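Local coordinates for xylulose kinase (Bifidobacterium adolescentis ATCC 15703, PDB 3I8B), which probably phosphorylates D-xylulose to D-xylulose 5-phosphate at the expense of ATP, as a sugar kinase of the FGGY family with an actin-like ATPase fold, at residues H75-L80 / V86-M91; S141-K146 / A162-P167; V10-Q15 / D169-R174. All blocks are in the same frame, centred on the assembly; numbering follows the deposited sequence.

All three contacts belong to the N-terminal FGGY domain. Contacts 1 and 2, with centres about 7 Å apart, share the small antiparallel sheet of strands 78-80 and 163-165, and H75 O of contact 1 meets T143 OG1 of contact 2 at 2.8 Å. Contact 3 lies about 13 Å from the centre of contact 1 and 14 Å from that of contact 2; W170 on its helix packs against V78, L80 and V86, and W173 against L80. H75 is predicted to bind substrate and D11 to matter for activity, while the predicted proton acceptor, D274, has its side chain about 8 Å from that of T12. The bound magnesium ion is about 11 Å from the L80 side chain.

Contact 1 of 3, residues H75-L80 / V86-M91; sequences HGMVIL and VIRDAM
M77 and R88 meet at about a right angle: the terminal CE of M77 lies 3.8 Å from R88 CD, in the aliphatic part of the arginine. The M77 chain bends at its last torsion (chi3 70°), which turns CE aside so that it also comes 4.0 Å from M91 CG. Both M77 and M91 are selenomethionines standing for methionine, whose long unbranched chain suits this place, since its CE end can rest against R88 CD and M91 CG together. The charged end of R88 is turned elsewhere, with NE in a salt bridge to E154 and NH2 donating to the carbonyl of D89, the next residue. I79 and I87 also cross at about a right angle, CG1 of I79 facing CB of I87, while I79 CD1 approaches R88 CG. Branched I87 points toward the other segment and covers I79 O and the L80 backbone, its CD1 3.7 Å from L80 C. The chain folds back here through a short loop without forming a regular hairpin: strand 78-80 pairs with 163-165, and 90-91 with 42-43. I87 N donates to I79 O at 2.8 Å in a nearly straight bond (172°), and M77 N donates to M91 O at 3.1 Å. Between these bonds a water donates to M77 O and R88 O and accepts from I79 N, satisfying backbone groups that do not pair directly. On the side of V78 and L80, V86 presents CG2 to L80 CD2 at 3.7 Å and to V78 CG1 at 4.2 Å; these three branched aliphatic residues all pack against W170 of helix 167-175. The small side chain of A90 is compatible with the close approach, its CA lying 3.2 Å from M77 O in a CA-H...O contact, and W48 of helix 46-58 packs on both A90 and V78.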
ATOM      1  N   HIS A  75      -1.623   7.123  -1.693  1.00 10.26           N
ATOM      2  CA  HIS A  75      -1.241   8.370  -1.003  1.00 11.82           C
ATOM      3  C   HIS A  75      -0.987   9.597  -1.892  1.00 13.00           C
ATOM      4  O   HIS A  75      -1.248  10.724  -1.479  1.00 13.46           O
ATOM      5  CB  HIS A  75      -0.018   8.126  -0.088  1.00  8.46           C
ATOM      6  CG  HIS A  75      -0.131   6.889   0.752  1.00 10.82           C
ATOM      7  ND1 HIS A  75       0.756   5.836   0.659  1.00 11.17           N
ATOM      8  CD2 HIS A  75      -1.035   6.533   1.696  1.00 11.36           C
ATOM      9  CE1 HIS A  75       0.413   4.891   1.518  1.00  7.78           C
ATOM     10  NE2 HIS A  75      -0.678   5.284   2.150  1.00 14.25           N
ATOM     11  N   GLY A  76      -0.476   9.381  -3.103  1.00 10.18           N
ATOM     12  CA  GLY A  76      -0.094  10.492  -3.956  1.00  7.51           C
ATOM     13  C   GLY A  76      -1.106  11.625  -3.955  1.00  9.97           C
ATOM     14  O   GLY A  76      -2.298  11.431  -4.266  1.00  8.84           O
HETATM   15  N   MSE A  77      -0.637  12.829  -3.640  1.00  9.02           N
HETATM   16  CA  MSE A  77      -1.517  13.993  -3.558  1.00  8.94           C
HETATM   17  C   MSE A  77      -1.702  14.677  -4.915  1.00  9.45           C
HETATM   18  O   MSE A  77      -0.757  15.270  -5.442  1.00 11.32           O
HETATM   19  CB  MSE A  77      -0.962  15.024  -2.557  1.00  9.65           C
HETATM   20  CG  MSE A  77      -1.763  16.322  -2.511  1.00  9.82           C
HETATM   21 SE   MSE A  77      -0.730  17.932  -1.959  1.00 21.46          SE
HETATM   22  CE  MSE A  77       0.413  18.131  -3.563  1.00  9.46           C
ATOM     23  N   VAL A  78      -2.916  14.601  -5.462  1.00  7.03           N
ATOM     24  CA  VAL A  78      -3.287  15.372  -6.649  1.00  9.28           C
ATOM     25  C   VAL A  78      -4.240  16.513  -6.267  1.00  9.34           C
ATOM     26  O   VAL A  78      -5.386  16.281  -5.849  1.00  6.04           O
ATOM     27  CB  VAL A  78      -3.975  14.504  -7.734  1.00  8.22           C
ATOM     28  CG1 VAL A  78      -4.315  15.347  -8.980  1.00  6.23           C
ATOM     29  CG2 VAL A  78      -3.095  13.316  -8.124  1.00 10.27           C
ATOM     30  N   ILE A  79      -3.780  17.746  -6.416  1.00  6.68           N
ATOM     31  CA  ILE A  79      -4.656  18.877  -6.126  1.00  6.35           C
ATOM     32  C   ILE A  79      -5.074  19.633  -7.382  1.00 10.12           C
ATOM     33  O   ILE A  79      -4.246  19.955  -8.244  1.00  9.67           O
ATOM     34  CB  ILE A  79      -4.085  19.833  -5.043  1.00  7.84           C
ATOM     35  CG1 ILE A  79      -2.641  20.231  -5.367  1.00 10.33           C
ATOM     36  CG2 ILE A  79      -4.157  19.186  -3.675  1.00  8.36           C
ATOM     37  CD1 ILE A  79      -2.084  21.347  -4.424  1.00  7.13           C
ATOM     38  N   LEU A  80      -6.381  19.904  -7.461  1.00  8.36           N
ATOM     39  CA  LEU A  80      -7.019  20.524  -8.612  1.00  7.88           C
ATOM     40  C   LEU A  80      -7.614  21.865  -8.236  1.00 11.24           C
ATOM     41  O   LEU A  80      -8.138  22.029  -7.116  1.00  9.87           O
ATOM     42  CB  LEU A  80      -8.152  19.629  -9.120  1.00  8.86           C
ATOM     43  CG  LEU A  80      -7.790  18.181  -9.416  1.00  7.29           C
ATOM     44  CD1 LEU A  80      -9.030  17.398  -9.836  1.00  6.61           C
ATOM     45  CD2 LEU A  80      -6.720  18.179 -10.509  1.00  8.21           C
ATOM     46  N   VAL A  86      -4.466  20.622 -12.631  1.00 11.91           N
ATOM     47  CA  VAL A  86      -3.562  20.219 -11.563  1.00  9.90           C
ATOM     48  C   VAL A  86      -2.748  21.436 -11.148  1.00 10.41           C
ATOM     49  O   VAL A  86      -2.104  22.063 -11.977  1.00 12.13           O
ATOM     50  CB  VAL A  86      -2.634  19.062 -12.006  1.00 13.68           C
ATOM     51  CG1 VAL A  86      -1.574  18.791 -10.943  1.00  8.33           C
ATOM     52  CG2 VAL A  86      -3.466  17.796 -12.281  1.00  7.95           C
ATOM     53  N   ILE A  87      -2.785  21.769  -9.861  1.00 10.80           N
ATOM     54  CA  ILE A  87      -2.141  22.981  -9.341  1.00 12.58           C
ATOM     55  C   ILE A  87      -0.590  22.972  -9.329  1.00 12.80           C
ATOM     56  O   ILE A  87       0.046  23.973  -9.662  1.00 12.76           O
ATOM     57  CB  ILE A  87      -2.683  23.334  -7.920  1.00 11.61           C
ATOM     58  CG1 ILE A  87      -4.158  23.758  -8.009  1.00 10.56           C
ATOM     59  CG2 ILE A  87      -1.838  24.444  -7.288  1.00 12.75           C
ATOM     60  CD1 ILE A  87      -4.909  23.756  -6.672  1.00  9.77           C
ATOM     61  N   ARG A  88      -0.002  21.848  -8.935  1.00 13.19           N
ATOM     62  CA  ARG A  88       1.447  21.699  -8.791  1.00 13.56           C
ATOM     63  C   ARG A  88       1.695  20.201  -8.850  1.00 14.68           C
ATOM     64  O   ARG A  88       0.752  19.425  -8.787  1.00 11.30           O
ATOM     65  CB  ARG A  88       1.918  22.180  -7.413  1.00 12.79           C
ATOM     66  CG  ARG A  88       1.558  21.122  -6.386  1.00 16.34           C
ATOM     67  CD  ARG A  88       2.318  21.063  -5.116  1.00 13.38           C
ATOM     68  NE  ARG A  88       3.676  21.579  -5.127  1.00 13.24           N
ATOM     69  CZ  ARG A  88       4.777  20.856  -5.281  1.00 13.58           C
ATOM     70  NH1 ARG A  88       5.949  21.472  -5.211  1.00 12.06           N
ATOM     71  NH2 ARG A  88       4.719  19.548  -5.516  1.00 12.93           N
ATOM     72  N   ASP A  89       2.957  19.784  -8.916  1.00 13.08           N
ATOM     73  CA  ASP A  89       3.261  18.357  -9.057  1.00 11.99           C
ATOM     74  C   ASP A  89       2.683  17.469  -7.956  1.00 12.36           C
ATOM     75  O   ASP A  89       2.611  17.854  -6.799  1.00  8.16           O
ATOM     76  CB  ASP A  89       4.771  18.129  -9.149  1.00 15.13           C
ATOM     77  CG  ASP A  89       5.312  18.366 -10.546  1.00 15.00           C
ATOM     78  OD1 ASP A  89       4.584  18.910 -11.400  1.00 16.54           O
ATOM     79  OD2 ASP A  89       6.475  18.007 -10.778  1.00 18.38           O
ATOM     80  N   ALA A  90       2.263  16.265  -8.334  1.00 10.98           N
ATOM     81  CA  ALA A  90       1.802  15.319  -7.349  1.00  9.14           C
ATOM     82  C   ALA A  90       2.987  14.913  -6.513  1.00 11.63           C
ATOM     83  O   ALA A  90       4.081  14.692  -7.044  1.00  9.82           O
ATOM     84  CB  ALA A  90       1.159  14.096  -8.022  1.00 10.71           C
HETATM   85  N   MSE A  91       2.778  14.830  -5.203  1.00 10.01           N
HETATM   86  CA  MSE A  91       3.828  14.376  -4.296  1.00 10.38           C
HETATM   87  C   MSE A  91       3.491  12.975  -3.838  1.00 12.67           C
HETATM   88  O   MSE A  91       2.412  12.732  -3.287  1.00 10.81           O
HETATM   89  CB  MSE A  91       3.950  15.322  -3.102  1.00 10.99           C
HETATM   90  CG  MSE A  91       4.136  16.769  -3.532  1.00 12.21           C
HETATM   91 SE   MSE A  91       4.068  17.990  -2.005  1.00 25.38          SE
HETATM   92  CE  MSE A  91       5.755  17.444  -1.135  1.00 15.01           C
TER
HETATM   93  O   HOH W   1      -0.996  17.672  -7.033  1.00  7.75           O

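Contact 2 of 3, residues S141-K146 / A162-P167; sequences SYTLTK and AAICLP
T143 turns a polar atom toward a methyl group: its OG1 lies 3.6 Å from L166 CD1, yet no hydrogen bond joins the two segments. The hydroxyl instead has its polar partner in H75 O, the carbonyl of a residue predicted to bind substrate. Threonine suits such a place because its hydroxyl can bond to H75 O while its methyl packs against L166 and I164. With chi1 at -41°, OG1 lies beside the backbone N and CG2 anti to it, which brings the methyl 4.0 Å from L166 CD1 and 4.4 Å from I164 CG2. The T143 and L166 side chains approach at a slant; leucine's forked end suits its role, one methyl touching both threonine branches. I164, beta-branched and at home in a strand, points toward the helix but meets it more lightly. Y142 occupies the N-cap position, and its carbonyl accepts from both T145 N and T145 OG1, the hydroxyl at 2.7 Å. Strand 163-165 pairs with strand 78-80, where A162 and A163 both face L80 in a classic beta bulge. The first turn of helix 143-153 thus packs on L166, the N-cap residue linking strand 163-165 to helix 167-175, and only lightly on I164 of the strand.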
ATOM      1  N   SER A 141       4.630   9.544   3.867  1.00  9.75           N
ATOM      2  CA  SER A 141       3.894   8.973   2.737  1.00 11.88           C
ATOM      3  C   SER A 141       2.512   9.573   2.576  1.00 12.42           C
ATOM      4  O   SER A 141       2.053   9.800   1.456  1.00 14.45           O
ATOM      5  CB  SER A 141       3.743   7.455   2.884  1.00 12.59           C
ATOM      6  OG  SER A 141       4.971   6.803   2.642  1.00 15.03           O
ATOM      7  N   TYR A 142       1.846   9.808   3.704  1.00 11.87           N
ATOM      8  CA  TYR A 142       0.416  10.068   3.714  1.00  8.12           C
ATOM      9  C   TYR A 142      -0.033  11.411   3.142  1.00  9.21           C
ATOM     10  O   TYR A 142       0.640  12.432   3.288  1.00 12.41           O
ATOM     11  CB  TYR A 142      -0.161   9.846   5.110  1.00 10.05           C
ATOM     12  CG  TYR A 142       0.127   8.472   5.662  1.00 14.10           C
ATOM     13  CD1 TYR A 142       0.462   7.414   4.815  1.00 13.69           C
ATOM     14  CD2 TYR A 142       0.055   8.221   7.028  1.00 11.58           C
ATOM     15  CE1 TYR A 142       0.728   6.149   5.320  1.00 13.81           C
ATOM     16  CE2 TYR A 142       0.308   6.970   7.537  1.00 13.01           C
ATOM     17  CZ  TYR A 142       0.641   5.935   6.682  1.00 15.51           C
ATOM     18  OH  TYR A 142       0.890   4.684   7.207  1.00 16.24           O
ATOM     19  N   THR A 143      -1.189  11.376   2.473  1.00 11.86           N
ATOM     20  CA  THR A 143      -1.686  12.493   1.693  1.00  8.93           C
ATOM     21  C   THR A 143      -1.792  13.782   2.513  1.00  9.89           C
ATOM     22  O   THR A 143      -1.389  14.846   2.053  1.00  8.92           O
ATOM     23  CB  THR A 143      -3.081  12.175   1.078  1.00  8.67           C
ATOM     24  OG1 THR A 143      -3.099  10.822   0.592  1.00 10.92           O
ATOM     25  CG2 THR A 143      -3.397  13.144  -0.063  1.00  6.84           C
ATOM     26  N   LEU A 144      -2.373  13.689   3.703  1.00  7.24           N
ATOM     27  CA  LEU A 144      -2.532  14.872   4.548  1.00 10.45           C
ATOM     28  C   LEU A 144      -1.195  15.585   4.763  1.00 10.60           C
ATOM     29  O   LEU A 144      -1.146  16.811   4.818  1.00 11.19           O
ATOM     30  CB  LEU A 144      -3.145  14.512   5.903  1.00  7.95           C
ATOM     31  CG  LEU A 144      -3.481  15.703   6.812  1.00 11.31           C
ATOM     32  CD1 LEU A 144      -4.501  16.638   6.138  1.00  9.69           C
ATOM     33  CD2 LEU A 144      -4.016  15.216   8.155  1.00 11.45           C
ATOM     34  N   THR A 145      -0.110  14.823   4.881  1.00 11.44           N
ATOM     35  CA  THR A 145       1.195  15.440   5.144  1.00 12.40           C
ATOM     36  C   THR A 145       1.653  16.263   3.946  1.00 14.47           C
ATOM     37  O   THR A 145       2.294  17.301   4.116  1.00 11.48           O
ATOM     38  CB  THR A 145       2.278  14.423   5.553  1.00 11.99           C
ATOM     39  OG1 THR A 145       2.781  13.752   4.390  1.00 13.55           O
ATOM     40  CG2 THR A 145       1.701  13.405   6.536  1.00 11.82           C
ATOM     41  N   LYS A 146       1.284  15.815   2.744  1.00 11.63           N
ATOM     42  CA  LYS A 146       1.618  16.533   1.513  1.00 13.33           C
ATOM     43  C   LYS A 146       0.867  17.860   1.449  1.00 12.09           C
ATOM     44  O   LYS A 146       1.440  18.904   1.104  1.00 11.90           O
ATOM     45  CB  LYS A 146       1.263  15.701   0.273  1.00 11.51           C
ATOM     46  CG  LYS A 146       1.822  14.289   0.249  1.00 13.29           C
ATOM     47  CD  LYS A 146       3.338  14.256   0.527  1.00  9.85           C
ATOM     48  CE  LYS A 146       3.903  12.889   0.147  1.00  8.83           C
ATOM     49  NZ  LYS A 146       5.324  12.744   0.569  1.00 11.42           N
ATOM     50  N   ALA A 162      -9.405  23.280  -4.994  1.00 10.93           N
ATOM     51  CA  ALA A 162     -10.846  23.038  -5.053  1.00  9.89           C
ATOM     52  C   ALA A 162     -11.179  21.556  -4.830  1.00  9.82           C
ATOM     53  O   ALA A 162     -12.299  21.206  -4.449  1.00 12.47           O
ATOM     54  CB  ALA A 162     -11.422  23.536  -6.368  1.00  7.53           C
ATOM     55  N   ALA A 163     -10.208  20.681  -5.080  1.00 11.30           N
ATOM     56  CA  ALA A 163     -10.395  19.249  -4.861  1.00 11.47           C
ATOM     57  C   ALA A 163      -9.063  18.568  -4.544  1.00  9.83           C
ATOM     58  O   ALA A 163      -8.018  18.965  -5.042  1.00  7.27           O
ATOM     59  CB  ALA A 163     -11.078  18.576  -6.093  1.00  7.01           C
ATOM     60  N   ILE A 164      -9.108  17.544  -3.704  1.00  7.07           N
ATOM     61  CA  ILE A 164      -7.932  16.729  -3.461  1.00  8.08           C
ATOM     62  C   ILE A 164      -8.298  15.298  -3.807  1.00  9.60           C
ATOM     63  O   ILE A 164      -9.343  14.828  -3.386  1.00  9.00           O
ATOM     64  CB  ILE A 164      -7.509  16.757  -1.979  1.00  9.80           C
ATOM     65  CG1 ILE A 164      -7.467  18.198  -1.440  1.00  7.78           C
ATOM     66  CG2 ILE A 164      -6.149  16.085  -1.815  1.00  7.48           C
ATOM     67  CD1 ILE A 164      -7.258  18.260   0.061  1.00 10.37           C
ATOM     68  N   CYS A 165      -7.436  14.601  -4.557  1.00  7.73           N
ATOM     69  CA  CYS A 165      -7.686  13.198  -4.874  1.00  7.74           C
ATOM     70  C   CYS A 165      -6.396  12.403  -5.044  1.00  6.88           C
ATOM     71  O   CYS A 165      -5.297  12.961  -5.066  1.00  8.57           O
ATOM     72  CB  CYS A 165      -8.587  13.057  -6.119  1.00  8.13           C
ATOM     73  SG  CYS A 165      -7.769  13.603  -7.647  1.00 12.03           S
ATOM     74  N   LEU A 166      -6.532  11.088  -5.111  1.00  7.46           N
ATOM     75  CA  LEU A 166      -5.371  10.210  -5.214  1.00  5.88           C
ATOM     76  C   LEU A 166      -5.145   9.808  -6.680  1.00  7.50           C
ATOM     77  O   LEU A 166      -6.002  10.052  -7.525  1.00  7.85           O
ATOM     78  CB  LEU A 166      -5.550   9.003  -4.299  1.00  7.33           C
ATOM     79  CG  LEU A 166      -4.967   9.195  -2.884  1.00 11.60           C
ATOM     80  CD1 LEU A 166      -5.435  10.495  -2.191  1.00  8.49           C
ATOM     81  CD2 LEU A 166      -5.285   7.985  -2.027  1.00  9.98           C
ATOM     82  N   PRO A 167      -3.976   9.222  -6.991  1.00  7.39           N
ATOM     83  CA  PRO A 167      -3.674   8.887  -8.389  1.00  8.40           C
ATOM     84  C   PRO A 167      -4.743   8.015  -9.079  1.00  7.69           C
ATOM     85  O   PRO A 167      -5.186   8.370 -10.171  1.00  6.53           O
ATOM     86  CB  PRO A 167      -2.321   8.164  -8.288  1.00  7.79           C
ATOM     87  CG  PRO A 167      -1.695   8.745  -7.045  1.00  8.62           C
ATOM     88  CD  PRO A 167      -2.853   8.892  -6.091  1.00  7.15           C
TER

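Contact 3 of 3, residues V10-Q15 / D169-R174; sequences VDTSTQ and DWLSWR
L171, T12 and V10 make this contact, with one leucine methyl at its heart. CD2 of L171 lies 4.0 Å from V10 CG1 and 4.0 Å from T12 CB, touching two residues of strand 6-12 that lie on the same side. The leucine extends from the helix with CG anti to its backbone N (chi1 -169°), and this directs the branched end at the strand. T12 and L171 run past each other in opposite directions, whereas V10 meets the leucine at a slant. Each type fits its position: beta-branched valine and threonine are well suited to an extended strand, and leucine is long enough to span the gap, T12 CA and L171 CA being 8.4 Å apart. D11, predicted to be important for activity, points the other way from the helix, so the strand offers apolar packing on one side and its acidic residue on the other. V70 of strand 65-72 touches V10, T12 and L171, and F52 of helix 46-58 packs on V10 and L171. L171 of helix 167-175 thus packs on strand 6-12, the middle strand of the five-stranded mixed sheet of the actin-like N-terminal FGGY domain, next to helix 46-58.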
ATOM      1  N   VAL A  10      -6.436  -1.700 -14.775  1.00  9.57           N
ATOM      2  CA  VAL A  10      -5.364  -0.737 -14.962  1.00  9.35           C
ATOM      3  C   VAL A  10      -4.551  -0.666 -13.683  1.00 12.33           C
ATOM      4  O   VAL A  10      -5.111  -0.600 -12.575  1.00  9.58           O
ATOM      5  CB  VAL A  10      -5.898   0.670 -15.318  1.00  8.83           C
ATOM      6  CG1 VAL A  10      -4.748   1.621 -15.569  1.00  8.09           C
ATOM      7  CG2 VAL A  10      -6.806   0.606 -16.541  1.00  9.87           C
ATOM      8  N   ASP A  11      -3.231  -0.705 -13.846  1.00  9.29           N
ATOM      9  CA  ASP A  11      -2.298  -0.564 -12.743  1.00 12.47           C
ATOM     10  C   ASP A  11      -1.402   0.656 -13.003  1.00 11.36           C
ATOM     11  O   ASP A  11      -0.457   0.598 -13.791  1.00 10.41           O
ATOM     12  CB  ASP A  11      -1.470  -1.839 -12.597  1.00 12.12           C
ATOM     13  CG  ASP A  11      -0.290  -1.674 -11.652  1.00 16.79           C
ATOM     14  OD1 ASP A  11      -0.218  -0.655 -10.933  1.00 17.07           O
ATOM     15  OD2 ASP A  11       0.571  -2.581 -11.624  1.00 19.98           O
ATOM     16  N   THR A  12      -1.737   1.779 -12.384  1.00  8.10           N
ATOM     17  CA  THR A  12      -0.885   2.954 -12.518  1.00  9.71           C
ATOM     18  C   THR A  12       0.017   3.041 -11.274  1.00 11.33           C
ATOM     19  O   THR A  12      -0.416   3.432 -10.194  1.00  8.67           O
ATOM     20  CB  THR A  12      -1.714   4.227 -12.773  1.00  8.25           C
ATOM     21  OG1 THR A  12      -0.845   5.335 -13.019  1.00 10.70           O
ATOM     22  CG2 THR A  12      -2.653   4.547 -11.588  1.00 11.73           C
ATOM     23  N   SER A  13       1.263   2.613 -11.432  1.00 11.60           N
ATOM     24  CA  SER A  13       2.214   2.568 -10.329  1.00  9.02           C
ATOM     25  C   SER A  13       3.185   3.729 -10.464  1.00 10.87           C
ATOM     26  O   SER A  13       3.130   4.477 -11.434  1.00 10.53           O
ATOM     27  CB  SER A  13       2.995   1.251 -10.355  1.00 11.79           C
ATOM     28  OG  SER A  13       3.823   1.179 -11.522  1.00 15.85           O
ATOM     29  N   THR A  14       4.079   3.893  -9.489  1.00 10.77           N
ATOM     30  CA  THR A  14       5.066   4.951  -9.588  1.00  8.77           C
ATOM     31  C   THR A  14       5.803   4.861 -10.926  1.00 10.29           C
ATOM     32  O   THR A  14       5.963   5.861 -11.637  1.00 10.11           O
ATOM     33  CB  THR A  14       6.038   4.896  -8.401  1.00 13.09           C
ATOM     34  OG1 THR A  14       5.280   4.931  -7.182  1.00 12.38           O
ATOM     35  CG2 THR A  14       6.997   6.074  -8.438  1.00 12.85           C
ATOM     36  N   GLN A  15       6.207   3.652 -11.297  1.00  8.72           N
ATOM     37  CA  GLN A  15       7.114   3.489 -12.427  1.00 16.96           C
ATOM     38  C   GLN A  15       6.477   3.431 -13.805  1.00 15.44           C
ATOM     39  O   GLN A  15       7.105   3.846 -14.787  1.00 14.06           O
ATOM     40  CB  GLN A  15       8.034   2.290 -12.205  1.00 19.29           C
ATOM     41  CG  GLN A  15       9.132   2.602 -11.208  1.00 19.70           C
ATOM     42  CD  GLN A  15       9.837   1.360 -10.707  1.00 39.81           C
ATOM     43  OE1 GLN A  15      11.042   1.188 -10.915  1.00 49.96           O
ATOM     44  NE2 GLN A  15       9.091   0.481 -10.044  1.00 40.49           N
ATOM     45  N   ASP A 169      -7.813   7.780  -8.352  1.00  7.57           N
ATOM     46  CA  ASP A 169      -9.037   8.570  -8.450  1.00  7.03           C
ATOM     47  C   ASP A 169      -8.963   9.471  -9.678  1.00  8.66           C
ATOM     48  O   ASP A 169      -9.929   9.570 -10.448  1.00  8.09           O
ATOM     49  CB  ASP A 169      -9.220   9.479  -7.239  1.00  7.38           C
ATOM     50  CG  ASP A 169      -9.099   8.750  -5.912  1.00  9.58           C
ATOM     51  OD1 ASP A 169      -9.256   7.508  -5.851  1.00  8.96           O
ATOM     52  OD2 ASP A 169      -8.860   9.450  -4.915  1.00  8.73           O
ATOM     53  N   TRP A 170      -7.825  10.150  -9.829  1.00  6.82           N
ATOM     54  CA  TRP A 170      -7.655  11.135 -10.892  1.00  9.22           C
ATOM     55  C   TRP A 170      -7.672  10.470 -12.266  1.00  7.27           C
ATOM     56  O   TRP A 170      -8.322  10.953 -13.196  1.00  7.49           O
ATOM     57  CB  TRP A 170      -6.346  11.918 -10.711  1.00  6.31           C
ATOM     58  CG  TRP A 170      -6.133  12.976 -11.743  1.00  8.58           C
ATOM     59  CD1 TRP A 170      -6.666  14.237 -11.752  1.00  6.97           C
ATOM     60  CD2 TRP A 170      -5.309  12.879 -12.922  1.00  8.47           C
ATOM     61  NE1 TRP A 170      -6.225  14.928 -12.864  1.00  8.49           N
ATOM     62  CE2 TRP A 170      -5.396  14.119 -13.597  1.00  8.96           C
ATOM     63  CE3 TRP A 170      -4.513  11.865 -13.469  1.00  6.54           C
ATOM     64  CZ2 TRP A 170      -4.696  14.378 -14.798  1.00  8.40           C
ATOM     65  CZ3 TRP A 170      -3.825  12.121 -14.675  1.00  8.30           C
ATOM     66  CH2 TRP A 170      -3.927  13.370 -15.315  1.00  7.47           C
ATOM     67  N   LEU A 171      -6.950   9.364 -12.393  1.00  8.20           N
ATOM     68  CA  LEU A 171      -6.952   8.636 -13.662  1.00  9.90           C
ATOM     69  C   LEU A 171      -8.372   8.165 -14.028  1.00  8.59           C
ATOM     70  O   LEU A 171      -8.769   8.240 -15.187  1.00  9.38           O
ATOM     71  CB  LEU A 171      -5.979   7.450 -13.641  1.00  6.29           C
ATOM     72  CG  LEU A 171      -5.729   6.790 -15.004  1.00  8.18           C
ATOM     73  CD1 LEU A 171      -5.143   7.810 -15.967  1.00 10.71           C
ATOM     74  CD2 LEU A 171      -4.816   5.582 -14.878  1.00  9.35           C
ATOM     75  N   SER A 172      -9.133   7.699 -13.040  1.00  7.90           N
ATOM     76  CA  SER A 172     -10.487   7.236 -13.308  1.00  8.07           C
ATOM     77  C   SER A 172     -11.353   8.380 -13.819  1.00  6.40           C
ATOM     78  O   SER A 172     -12.116   8.223 -14.760  1.00  9.04           O
ATOM     79  CB  SER A 172     -11.104   6.579 -12.056  1.00  7.35           C
ATOM     80  OG  SER A 172     -10.393   5.400 -11.706  1.00  8.67           O
ATOM     81  N   TRP A 173     -11.217   9.534 -13.192  1.00  9.06           N
ATOM     82  CA  TRP A 173     -11.919  10.764 -13.580  1.00  6.52           C
ATOM     83  C   TRP A 173     -11.582  11.189 -15.031  1.00  9.08           C
ATOM     84  O   TRP A 173     -12.467  11.559 -15.823  1.00  8.09           O
ATOM     85  CB  TRP A 173     -11.538  11.841 -12.558  1.00  6.65           C
ATOM     86  CG  TRP A 173     -12.230  13.147 -12.652  1.00  8.42           C
ATOM     87  CD1 TRP A 173     -13.553  13.409 -12.397  1.00  8.82           C
ATOM     88  CD2 TRP A 173     -11.624  14.401 -12.973  1.00  8.06           C
ATOM     89  NE1 TRP A 173     -13.801  14.759 -12.567  1.00  9.70           N
ATOM     90  CE2 TRP A 173     -12.636  15.383 -12.925  1.00  8.11           C
ATOM     91  CE3 TRP A 173     -10.325  14.787 -13.319  1.00  7.29           C
ATOM     92  CZ2 TRP A 173     -12.381  16.733 -13.193  1.00 10.02           C
ATOM     93  CZ3 TRP A 173     -10.072  16.120 -13.585  1.00  9.63           C
ATOM     94  CH2 TRP A 173     -11.098  17.081 -13.517  1.00  9.65           C
ATOM     95  N   ARG A 174     -10.307  11.112 -15.388  1.00  8.12           N
ATOM     96  CA  ARG A 174      -9.876  11.376 -16.767  1.00  8.80           C
ATOM     97  C   ARG A 174     -10.430  10.330 -17.759  1.00  9.48           C
ATOM     98  O   ARG A 174     -10.814  10.653 -18.890  1.00  9.74           O
ATOM     99  CB  ARG A 174      -8.348  11.386 -16.837  1.00  7.95           C
ATOM    100  CG  ARG A 174      -7.686  12.512 -16.060  1.00  9.22           C
ATOM    101  CD  ARG A 174      -8.185  13.903 -16.485  1.00 10.05           C
ATOM    102  NE  ARG A 174      -8.217  14.070 -17.941  1.00 10.49           N
ATOM    103  CZ  ARG A 174      -7.146  14.270 -18.706  1.00 13.70           C
ATOM    104  NH1 ARG A 174      -5.931  14.354 -18.170  1.00  9.69           N
ATOM    105  NH2 ARG A 174      -7.295  14.391 -20.016  1.00 12.63           N
TER